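Local coordinates for uncharacterized protein (PDB 4DQA) that is of unknown function but probably binds carbohydrate, pairing an N-terminal DUF1735-type domain with a concanavalin A-like lectin/glucanase domain, at residues A[147-152]-A[263-268]; A[163-168]-A[185-190]; A[172-177]-A[189-194]. One frame throughout, in Å; residues are numbered along the deposited sequence. Where two conformers were deposited one is given.

Interaction 1: A[147-152]-A[263-268]; sequences NHYISV and GFYIGR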
loop_
_atom_site.group_PDB
_atom_site.type_symbol
_atom_site.label_atom_id
_atom_site.label_comp_id
_atom_site.label_asym_id
_atom_site.label_seq_id
_atom_site.Cartn_x
_atom_site.Cartn_y
_atom_site.Cartn_z
ATOM N N ASN A 147 2.699 9.957 25.215
ATOM C CA ASN A 147 1.596 9.966 26.181
ATOM C C ASN A 147 0.269 10.387 25.528
ATOM O O ASN A 147 -0.439 11.275 26.001
ATOM C CB ASN A 147 1.906 10.832 27.399
ATOM C CG ASN A 147 1.070 10.447 28.604
ATOM O OD1 ASN A 147 0.724 9.278 28.786
ATOM N ND2 ASN A 147 0.741 11.424 29.431
ATOM N N HIS A 148 -0.027 9.726 24.413
ATOM C CA HIS A 148 -1.244 9.894 23.628
ATOM C C HIS A 148 -1.952 8.585 23.434
ATOM O O HIS A 148 -1.342 7.523 23.277
ATOM C CB HIS A 148 -0.894 10.530 22.274
ATOM C CG HIS A 148 -0.334 11.893 22.426
ATOM N ND1 HIS A 148 1.002 12.124 22.619
ATOM C CD2 HIS A 148 -0.947 13.086 22.576
ATOM C CE1 HIS A 148 1.207 13.420 22.810
ATOM N NE2 HIS A 148 0.037 14.017 22.787
ATOM N N TYR A 149 -3.279 8.659 23.436
ATOM C CA TYR A 149 -4.128 7.501 23.291
ATOM C C TYR A 149 -5.167 7.744 22.207
ATOM O O TYR A 149 -5.551 8.899 21.924
ATOM C CB TYR A 149 -4.879 7.193 24.597
ATOM C CG TYR A 149 -5.888 8.244 24.986
ATOM C CD1 TYR A 149 -7.193 8.179 24.515
ATOM C CD2 TYR A 149 -5.547 9.296 25.822
ATOM C CE1 TYR A 149 -8.121 9.156 24.855
ATOM C CE2 TYR A 149 -6.507 10.277 26.157
ATOM C CZ TYR A 149 -7.764 10.182 25.660
ATOM O OH TYR A 149 -8.717 11.155 25.979
ATOM N N ILE A 150 -5.633 6.644 21.609
ATOM C CA ILE A 150 -6.904 6.607 20.913
ATOM C C ILE A 150 -7.730 5.504 21.529
ATOM O O ILE A 150 -7.294 4.345 21.549
ATOM C CB ILE A 150 -6.746 6.352 19.418
ATOM C CG1 ILE A 150 -5.754 7.314 18.783
ATOM C CG2 ILE A 150 -8.097 6.470 18.738
ATOM C CD1 ILE A 150 -5.450 7.001 17.340
ATOM N N SER A 151 -8.879 5.869 22.081
ATOM C CA SER A 151 -9.846 4.924 22.643
ATOM C C SER A 151 -10.824 4.557 21.525
ATOM O O SER A 151 -11.482 5.425 20.966
ATOM C CB SER A 151 -10.603 5.553 23.804
ATOM O OG SER A 151 -11.717 4.763 24.251
ATOM N N VAL A 152 -10.925 3.265 21.221
ATOM C CA VAL A 152 -11.780 2.739 20.144
ATOM C C VAL A 152 -12.882 1.837 20.654
ATOM O O VAL A 152 -12.652 0.878 21.393
ATOM C CB VAL A 152 -10.914 1.924 19.161
ATOM C CG1 VAL A 152 -11.781 1.257 18.108
ATOM C CG2 VAL A 152 -9.836 2.775 18.546
ATOM N N GLY A 263 -11.665 -1.699 27.213
ATOM C CA GLY A 263 -11.824 -1.711 25.789
ATOM C C GLY A 263 -10.499 -1.482 25.095
ATOM O O GLY A 263 -9.421 -1.587 25.692
ATOM N N PHE A 264 -10.607 -1.160 23.830
ATOM C CA PHE A 264 -9.497 -1.141 22.911
ATOM C C PHE A 264 -8.821 0.226 22.937
ATOM O O PHE A 264 -9.479 1.268 22.856
ATOM C CB PHE A 264 -10.025 -1.447 21.508
ATOM C CG PHE A 264 -8.977 -1.794 20.494
ATOM C CD1 PHE A 264 -8.272 -0.797 19.827
ATOM C CD2 PHE A 264 -8.735 -3.115 20.140
ATOM C CE1 PHE A 264 -7.311 -1.093 18.870
ATOM C CE2 PHE A 264 -7.774 -3.413 19.168
ATOM C CZ PHE A 264 -7.077 -2.409 18.527
ATOM N N TYR A 265 -7.500 0.210 23.000
ATOM C CA TYR A 265 -6.695 1.427 22.954
ATOM C C TYR A 265 -5.562 1.303 21.973
ATOM O O TYR A 265 -5.027 0.208 21.763
ATOM C CB TYR A 265 -6.078 1.745 24.326
ATOM C CG TYR A 265 -7.014 2.480 25.255
ATOM C CD1 TYR A 265 -7.187 3.852 25.113
ATOM C CD2 TYR A 265 -7.755 1.822 26.219
ATOM C CE1 TYR A 265 -8.050 4.541 25.956
ATOM C CE2 TYR A 265 -8.637 2.512 27.066
ATOM C CZ TYR A 265 -8.778 3.886 26.895
ATOM O OH TYR A 265 -9.662 4.538 27.763
ATOM N N ILE A 266 -5.179 2.445 21.403
ATOM C CA ILE A 266 -3.944 2.578 20.637
ATOM C C ILE A 266 -3.037 3.537 21.397
ATOM O O ILE A 266 -3.464 4.605 21.843
ATOM C CB ILE A 266 -4.209 3.140 19.214
ATOM C CG1 ILE A 266 -5.091 2.158 18.444
ATOM C CG2 ILE A 266 -2.898 3.404 18.482
ATOM C CD1 ILE A 266 -5.773 2.771 17.231
ATOM N N GLY A 267 -1.786 3.141 21.619
ATOM C CA GLY A 267 -0.759 4.054 22.100
ATOM C C GLY A 267 -0.615 4.253 23.593
ATOM O O GLY A 267 0.458 4.667 24.028
ATOM N N ARG A 268 -1.670 4.010 24.370
ATOM C CA ARG A 268 -1.667 4.304 25.810
ATOM C C ARG A 268 -2.980 3.768 26.362
ATOM O O ARG A 268 -4.016 3.965 25.729
ATOM C CB ARG A 268 -1.571 5.819 26.042
ATOM C CG ARG A 268 -1.803 6.294 27.457
ATOM C CD ARG A 268 -1.818 7.807 27.532
ATOM N NE ARG A 268 -2.186 8.302 28.848
ATOM C CZ ARG A 268 -2.487 9.566 29.136
ATOM N NH1 ARG A 268 -2.497 10.487 28.174
ATOM N NH2 ARG A 268 -2.791 9.889 30.386
HETATM O O HOH W 1 1.672 7.418 23.963
HETATM O O HOH W 2 -11.327 2.119 24.829
HETATM O O HOH W 3 -13.443 -0.899 22.953
#
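Ile-150 and Ile-266 form an antiparallel hydrogen-bonded pair at one end of the ladder between strands 150-152 and 264-266, which run at 154° with their axes 4.8 Å apart. Ile-150 N gives its hydrogen to Ile-266 O at 3.0 Å, and Ile-266 N returns one to Ile-150 O at 2.8 Å. Ser-151 and Tyr-265 follow as a non-hydrogen-bonded pair. Here Tyr-265 CE1 comes within 3.5 Å of Ser-151 CB, while a water joins Ser-151 OG to Phe-264 O. The Tyr-149 ring runs alongside that of Tyr-265, in the same direction, and meets its edge.

Beyond the ladder, Arg-268 stretches back along the first segment. With CG anti to the backbone N (chi1 170°) and the chain extended to NE, its guanidinium slides under the Asn-147 amide, whose OD1 sits over one face, 3.1 Å from NE but badly angled for a bond. NH1 makes a weak hydrogen bond to Asn-147 O, and NH2 forms a salt bridge with Glu-276.

Ile-150, Val-152, Phe-264 and Ile-266 share the other face of the sheet. Their side chains pack on Leu-314 and Tyr-316 of strand 312-316 and on strand 282-289 of the facing sheet, while strand 337-340 continues the sheet beyond strand 150-152.

Interaction 2: A[163-168]-A[185-190]; sequences FTYEAL and GVMILR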
loop_
_atom_site.group_PDB
_atom_site.type_symbol
_atom_site.label_atom_id
_atom_site.label_comp_id
_atom_site.label_asym_id
_atom_site.label_seq_id
_atom_site.Cartn_x
_atom_site.Cartn_y
_atom_site.Cartn_z
ATOM N N PHE A 163 -8.527 -12.507 13.303
ATOM C CA PHE A 163 -8.278 -11.075 13.268
ATOM C C PHE A 163 -6.824 -10.775 12.979
ATOM O O PHE A 163 -5.965 -11.664 12.995
ATOM C CB PHE A 163 -8.688 -10.434 14.595
ATOM C CG PHE A 163 -7.759 -10.760 15.715
ATOM C CD1 PHE A 163 -7.910 -11.934 16.419
ATOM C CD2 PHE A 163 -6.705 -9.915 16.029
ATOM C CE1 PHE A 163 -7.038 -12.278 17.442
ATOM C CE2 PHE A 163 -5.824 -10.251 17.063
ATOM C CZ PHE A 163 -5.999 -11.439 17.752
ATOM N N THR A 164 -6.592 -9.496 12.709
ATOM C CA THR A 164 -5.255 -8.949 12.471
ATOM C C THR A 164 -5.148 -7.584 13.101
ATOM O O THR A 164 -6.052 -6.748 12.968
ATOM C CB THR A 164 -4.986 -8.794 10.964
ATOM O OG1 THR A 164 -5.145 -10.052 10.318
ATOM C CG2 THR A 164 -3.574 -8.285 10.706
ATOM N N TYR A 165 -4.031 -7.349 13.783
ATOM C CA TYR A 165 -3.608 -6.000 14.145
ATOM C C TYR A 165 -2.381 -5.730 13.298
ATOM O O TYR A 165 -1.510 -6.593 13.210
ATOM C CB TYR A 165 -3.118 -5.901 15.591
ATOM C CG TYR A 165 -4.095 -6.137 16.723
ATOM C CD1 TYR A 165 -5.466 -6.214 16.524
ATOM C CD2 TYR A 165 -3.613 -6.264 18.035
ATOM C CE1 TYR A 165 -6.337 -6.406 17.591
ATOM C CE2 TYR A 165 -4.474 -6.466 19.106
ATOM C CZ TYR A 165 -5.833 -6.521 18.887
ATOM O OH TYR A 165 -6.704 -6.720 19.943
ATOM N N GLU A 166 -2.258 -4.543 12.731
ATOM C CA GLU A 166 -1.009 -4.192 12.043
ATOM C C GLU A 166 -0.750 -2.703 12.116
ATOM O O GLU A 166 -1.669 -1.906 12.286
ATOM C CB GLU A 166 -0.933 -4.670 10.596
ATOM C CG GLU A 166 -2.008 -4.106 9.714
ATOM C CD GLU A 166 -1.869 -4.500 8.249
ATOM O OE1 GLU A 166 -0.731 -4.717 7.797
ATOM O OE2 GLU A 166 -2.901 -4.545 7.525
ATOM N N ALA A 167 0.520 -2.342 12.031
ATOM C CA ALA A 167 0.930 -0.934 12.026
ATOM C C ALA A 167 2.351 -0.810 11.543
ATOM O O ALA A 167 3.169 -1.734 11.699
ATOM C CB ALA A 167 0.851 -0.355 13.407
ATOM N N LEU A 168 2.672 0.361 11.005
ATOM C CA LEU A 168 4.062 0.808 10.874
ATOM C C LEU A 168 4.385 1.579 12.148
ATOM O O LEU A 168 3.624 2.474 12.564
ATOM C CB LEU A 168 4.255 1.729 9.671
ATOM C CG LEU A 168 4.063 1.064 8.322
ATOM C CD1 LEU A 168 3.783 2.108 7.225
ATOM C CD2 LEU A 168 5.247 0.187 7.941
ATOM N N GLY A 185 -5.510 -7.122 29.049
ATOM C CA GLY A 185 -6.062 -8.226 29.799
ATOM C C GLY A 185 -6.769 -9.231 28.903
ATOM O O GLY A 185 -7.127 -10.310 29.365
ATOM N N VAL A 186 -6.937 -8.881 27.629
ATOM C CA VAL A 186 -7.695 -9.709 26.700
ATOM C C VAL A 186 -6.917 -10.052 25.425
ATOM O O VAL A 186 -6.697 -11.236 25.131
ATOM C CB VAL A 186 -9.031 -9.030 26.336
ATOM C CG1 VAL A 186 -9.825 -9.867 25.344
ATOM C CG2 VAL A 186 -9.861 -8.774 27.613
HETATM N N MSE A 187 -6.494 -9.035 24.681
HETATM C CA MSE A 187 -5.693 -9.229 23.467
HETATM C C MSE A 187 -4.985 -7.923 23.129
HETATM O O MSE A 187 -5.564 -7.034 22.506
HETATM C CB MSE A 187 -6.558 -9.673 22.284
HETATM C CG MSE A 187 -5.773 -10.067 21.061
HETATM SE SE MSE A 187 -4.799 -11.709 21.306
HETATM C CE MSE A 187 -6.306 -12.874 21.628
ATOM N N ILE A 188 -3.727 -7.813 23.541
ATOM C CA ILE A 188 -2.987 -6.577 23.321
ATOM C C ILE A 188 -1.605 -6.882 22.717
ATOM O O ILE A 188 -0.954 -7.867 23.071
ATOM C CB ILE A 188 -2.922 -5.752 24.630
ATOM C CG1 ILE A 188 -2.493 -4.298 24.364
ATOM C CG2 ILE A 188 -1.993 -6.402 25.623
ATOM C CD1 ILE A 188 -2.702 -3.354 25.536
ATOM N N LEU A 189 -1.213 -6.059 21.756
ATOM C CA LEU A 189 0.113 -6.101 21.164
ATOM C C LEU A 189 0.935 -4.972 21.758
ATOM O O LEU A 189 0.522 -3.796 21.761
ATOM C CB LEU A 189 0.020 -5.965 19.646
ATOM C CG LEU A 189 1.338 -6.008 18.873
ATOM C CD1 LEU A 189 1.936 -7.392 18.978
ATOM C CD2 LEU A 189 1.092 -5.622 17.411
ATOM N N ARG A 190 2.072 -5.351 22.340
ATOM C CA ARG A 190 2.938 -4.395 23.018
ATOM C C ARG A 190 4.389 -4.732 22.743
ATOM O O ARG A 190 4.708 -5.755 22.126
ATOM C CB ARG A 190 2.662 -4.427 24.521
ATOM C CG ARG A 190 3.011 -5.734 25.199
ATOM C CD ARG A 190 2.459 -5.792 26.629
ATOM N NE ARG A 190 2.848 -7.013 27.329
ATOM C CZ ARG A 190 2.259 -7.444 28.446
ATOM N NH1 ARG A 190 1.256 -6.753 28.989
ATOM N NH2 ARG A 190 2.663 -8.567 28.998
#
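Tyr-165 bridges the gap to Met-187, a selenomethionine, between two strands that share no backbone bonds: 163-168 and 187-190 run roughly parallel, at 23°, with their axes 9.2 Å apart. The tyrosine spans this distance with its CG anti to the carbonyl carbon, which sends the ring across to the second strand. Its hydroxyl donates a hydrogen bond to Met-187 O, OH to O 2.8 Å. The donor stands above the carbonyl plane, 38° out of it, rather than on a lone pair. Along the ring's edge, and near its plane, lie this same carbonyl oxygen and the CB of Leu-189, the latter 4.0 Å from Tyr-165 CD2. The tyrosine and leucine side chains run antiparallel as they pass.

Phe-163, on the same strand as Tyr-165, points toward Met-187 from the opposite direction, and its CZ corner meets CG obliquely. That CZ is 3.6 Å from Met-187 CG and 3.8 Å from the selenium atom SE. SE stands 5.1 Å from the centroid of the Phe-163 ring and 73° off its normal, an oblique Met-aromatic contact. Bends at chi2 and chi3 fold the selenomethionine chain back on itself, keeping CG, SE and CE all near that one ring corner. Phe-163 CE2 also rests over one face of the Tyr-165 ring, close to its rim. Phe-256 meets Phe-163 edge-to-face, and Phe-264 does the same to Tyr-165.

The chemistry is thus chiefly apolar, with a single polar link buried in it. The tyrosine hydroxyl gives its hydrogen to the Met-187 carbonyl within the packing. That bond holds the hydroxyl end in place, while Phe-163 CE2 over one face and Leu-189 CB at the edge probably limit rotation of the ring.

Interaction 3: A[172-177]-A[189-194]; sequences DYFLDN and LRIGDA
Asn-177 reaches over the side chain of Arg-190 to hold Asp-193. Its CG is anti to the backbone N (chi1 177°), which carries the amide alongside the aspartate, and ND2 donates to Asp-193 OD1 at 3.0 Å with an N-H...O angle of 152°. The bond meets the carboxylate from above its plane, the amide and carboxylate being turned 83° apart. Asn-177 ND2 also sits over one face of the Arg-190 guanidinium, 3.5 Å from NH1, a packing contact between two donors. The arginine, extended from CG to NE, is anchored elsewhere by a salt bridge from NE to Glu-205. Arg-190 NH2 also lies 3.5 Å from Asp-193 OD2, a weak, long ion pair in which the oxygen is well out of the guanidinium plane. The Asp-193 carboxylate is therefore shared by an amide hydrogen and a nearby positive charge, which would probably favour its ionised form.

On the backbone, Ala-194 N bonds Asp-176 O at 2.9 Å, and Ala-194 CB lies against the Asp-176 carboxylate, 3.6 Å from OD1. Farther back along the loop, Phe-174 crosses Ile-191 obliquely, its CE1 3.7 Å from the branch methyl CG2.

This is a loop pinned to a strand corner: the chain turns at Ile-191, and the connection from strand 163-171 to strand 178-180 packs against that bend at the margin of the concanavalin A-like domain.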
loop_
_atom_site.group_PDB
_atom_site.type_symbol
_atom_site.label_atom_id
_atom_site.label_comp_id
_atom_site.label_asym_id
_atom_site.label_seq_id
_atom_site.Cartn_x
_atom_site.Cartn_y
_atom_site.Cartn_z
ATOM N N ASP A 172 10.764 5.852 19.627
ATOM C CA ASP A 172 11.717 6.835 20.110
ATOM C C ASP A 172 12.588 6.269 21.235
ATOM O O ASP A 172 13.820 6.466 21.264
ATOM C CB ASP A 172 11.006 8.100 20.599
ATOM C CG ASP A 172 10.483 8.973 19.462
ATOM O OD1 ASP A 172 11.068 8.967 18.365
ATOM O OD2 ASP A 172 9.503 9.703 19.695
ATOM N N TYR A 173 11.931 5.611 22.184
ATOM C CA TYR A 173 12.600 4.909 23.265
ATOM C C TYR A 173 11.662 3.892 23.879
ATOM O O TYR A 173 10.437 3.999 23.778
ATOM C CB TYR A 173 13.099 5.873 24.343
ATOM C CG TYR A 173 12.075 6.692 25.091
ATOM C CD1 TYR A 173 11.668 7.919 24.613
ATOM C CD2 TYR A 173 11.602 6.276 26.333
ATOM C CE1 TYR A 173 10.783 8.709 25.344
ATOM C CE2 TYR A 173 10.728 7.062 27.078
ATOM C CZ TYR A 173 10.321 8.265 26.575
ATOM O OH TYR A 173 9.481 9.034 27.379
ATOM N N PHE A 174 12.258 2.894 24.522
ATOM C CA PHE A 174 11.525 1.819 25.155
ATOM C C PHE A 174 11.527 2.016 26.662
ATOM O O PHE A 174 12.580 2.138 27.299
ATOM C CB PHE A 174 12.175 0.453 24.863
ATOM C CG PHE A 174 12.220 0.081 23.408
ATOM C CD1 PHE A 174 11.144 -0.522 22.779
ATOM C CD2 PHE A 174 13.375 0.307 22.673
ATOM C CE1 PHE A 174 11.199 -0.828 21.422
ATOM C CE2 PHE A 174 13.439 -0.013 21.335
ATOM C CZ PHE A 174 12.373 -0.585 20.707
ATOM N N LEU A 175 10.329 2.064 27.221
ATOM C CA LEU A 175 10.160 1.853 28.643
ATOM C C LEU A 175 9.911 0.360 28.888
ATOM O O LEU A 175 10.047 -0.449 27.974
ATOM C CB LEU A 175 9.011 2.730 29.156
ATOM C CG LEU A 175 9.317 4.233 29.038
ATOM C CD1 LEU A 175 8.154 5.083 29.537
ATOM C CD2 LEU A 175 10.582 4.647 29.799
ATOM N N ASP A 176 9.554 -0.028 30.113
ATOM C CA ASP A 176 9.442 -1.450 30.430
ATOM C C ASP A 176 8.371 -2.156 29.601
ATOM O O ASP A 176 8.501 -3.327 29.267
ATOM C CB ASP A 176 9.077 -1.662 31.909
ATOM C CG ASP A 176 10.250 -1.513 32.850
ATOM O OD1 ASP A 176 11.401 -1.486 32.390
ATOM O OD2 ASP A 176 9.997 -1.470 34.088
ATOM N N ASN A 177 7.283 -1.446 29.306
ATOM C CA ASN A 177 6.114 -2.015 28.636
ATOM C C ASN A 177 5.504 -0.871 27.824
ATOM O O ASN A 177 5.105 0.142 28.419
ATOM C CB ASN A 177 5.171 -2.557 29.711
ATOM C CG ASN A 177 3.894 -3.111 29.155
ATOM O OD1 ASN A 177 3.366 -2.627 28.158
ATOM N ND2 ASN A 177 3.380 -4.155 29.810
ATOM N N LEU A 189 -1.213 -6.059 21.756
ATOM C CA LEU A 189 0.113 -6.101 21.164
ATOM C C LEU A 189 0.935 -4.972 21.758
ATOM O O LEU A 189 0.522 -3.796 21.761
ATOM C CB LEU A 189 0.020 -5.965 19.646
ATOM C CG LEU A 189 1.338 -6.008 18.873
ATOM C CD1 LEU A 189 1.936 -7.392 18.978
ATOM C CD2 LEU A 189 1.092 -5.622 17.411
ATOM N N ARG A 190 2.072 -5.351 22.340
ATOM C CA ARG A 190 2.938 -4.395 23.018
ATOM C C ARG A 190 4.389 -4.732 22.743
ATOM O O ARG A 190 4.708 -5.755 22.126
ATOM C CB ARG A 190 2.662 -4.427 24.521
ATOM C CG ARG A 190 3.011 -5.734 25.199
ATOM C CD ARG A 190 2.459 -5.792 26.629
ATOM N NE ARG A 190 2.848 -7.013 27.329
ATOM C CZ ARG A 190 2.259 -7.444 28.446
ATOM N NH1 ARG A 190 1.256 -6.753 28.989
ATOM N NH2 ARG A 190 2.663 -8.567 28.998
ATOM N N ILE A 191 5.272 -3.847 23.198
ATOM C CA ILE A 191 6.705 -4.135 23.175
ATOM C C ILE A 191 7.152 -4.067 24.618
ATOM O O ILE A 191 7.049 -3.016 25.270
ATOM C CB ILE A 191 7.520 -3.128 22.347
ATOM C CG1 ILE A 191 6.850 -2.875 20.991
ATOM C CG2 ILE A 191 8.913 -3.688 22.163
ATOM C CD1 ILE A 191 7.474 -1.741 20.205
ATOM N N GLY A 192 7.604 -5.203 25.134
ATOM C CA GLY A 192 8.120 -5.293 26.479
ATOM C C GLY A 192 7.131 -5.579 27.582
ATOM O O GLY A 192 5.975 -5.164 27.533
ATOM N N ASP A 193 7.608 -6.296 28.587
ATOM C CA ASP A 193 6.944 -6.278 29.900
ATOM C C ASP A 193 8.021 -6.477 30.960
ATOM O O ASP A 193 7.978 -7.414 31.767
ATOM C CB ASP A 193 5.861 -7.348 30.000
ATOM C CG ASP A 193 5.050 -7.216 31.281
ATOM O OD1 ASP A 193 4.780 -6.063 31.695
ATOM O OD2 ASP A 193 4.689 -8.254 31.864
ATOM N N ALA A 194 9.019 -5.609 30.949
ATOM C CA ALA A 194 10.245 -5.875 31.706
ATOM C C ALA A 194 10.072 -5.857 33.209
ATOM O O ALA A 194 10.896 -6.450 33.937
ATOM C CB ALA A 194 11.332 -4.902 31.276
#

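How the interactions relate
All three contacts belong to the concanavalin A-like domain. From the N terminus, the chain leaves strand 150-152 for strand 163-171, passes through the loop 172-177 and strand 178-180, and reaches strand 187-190. Interaction 2 closes the loop from 163-168 to 185-190; interaction 3 starts inside it and ends on the same stretch, sharing Leu-189 and Arg-190. Interaction 1 encloses both, and touches interaction 2 where Phe-264 CE2 packs 3.6 Å from Tyr-165 OH. Together they tie strand 264-266, at the edge of its sheet, to strand 150-152, strand 163-171 of the large sheet to strand 187-190 of the three-strand sheet, and the loop 172-177 to the end of that strand.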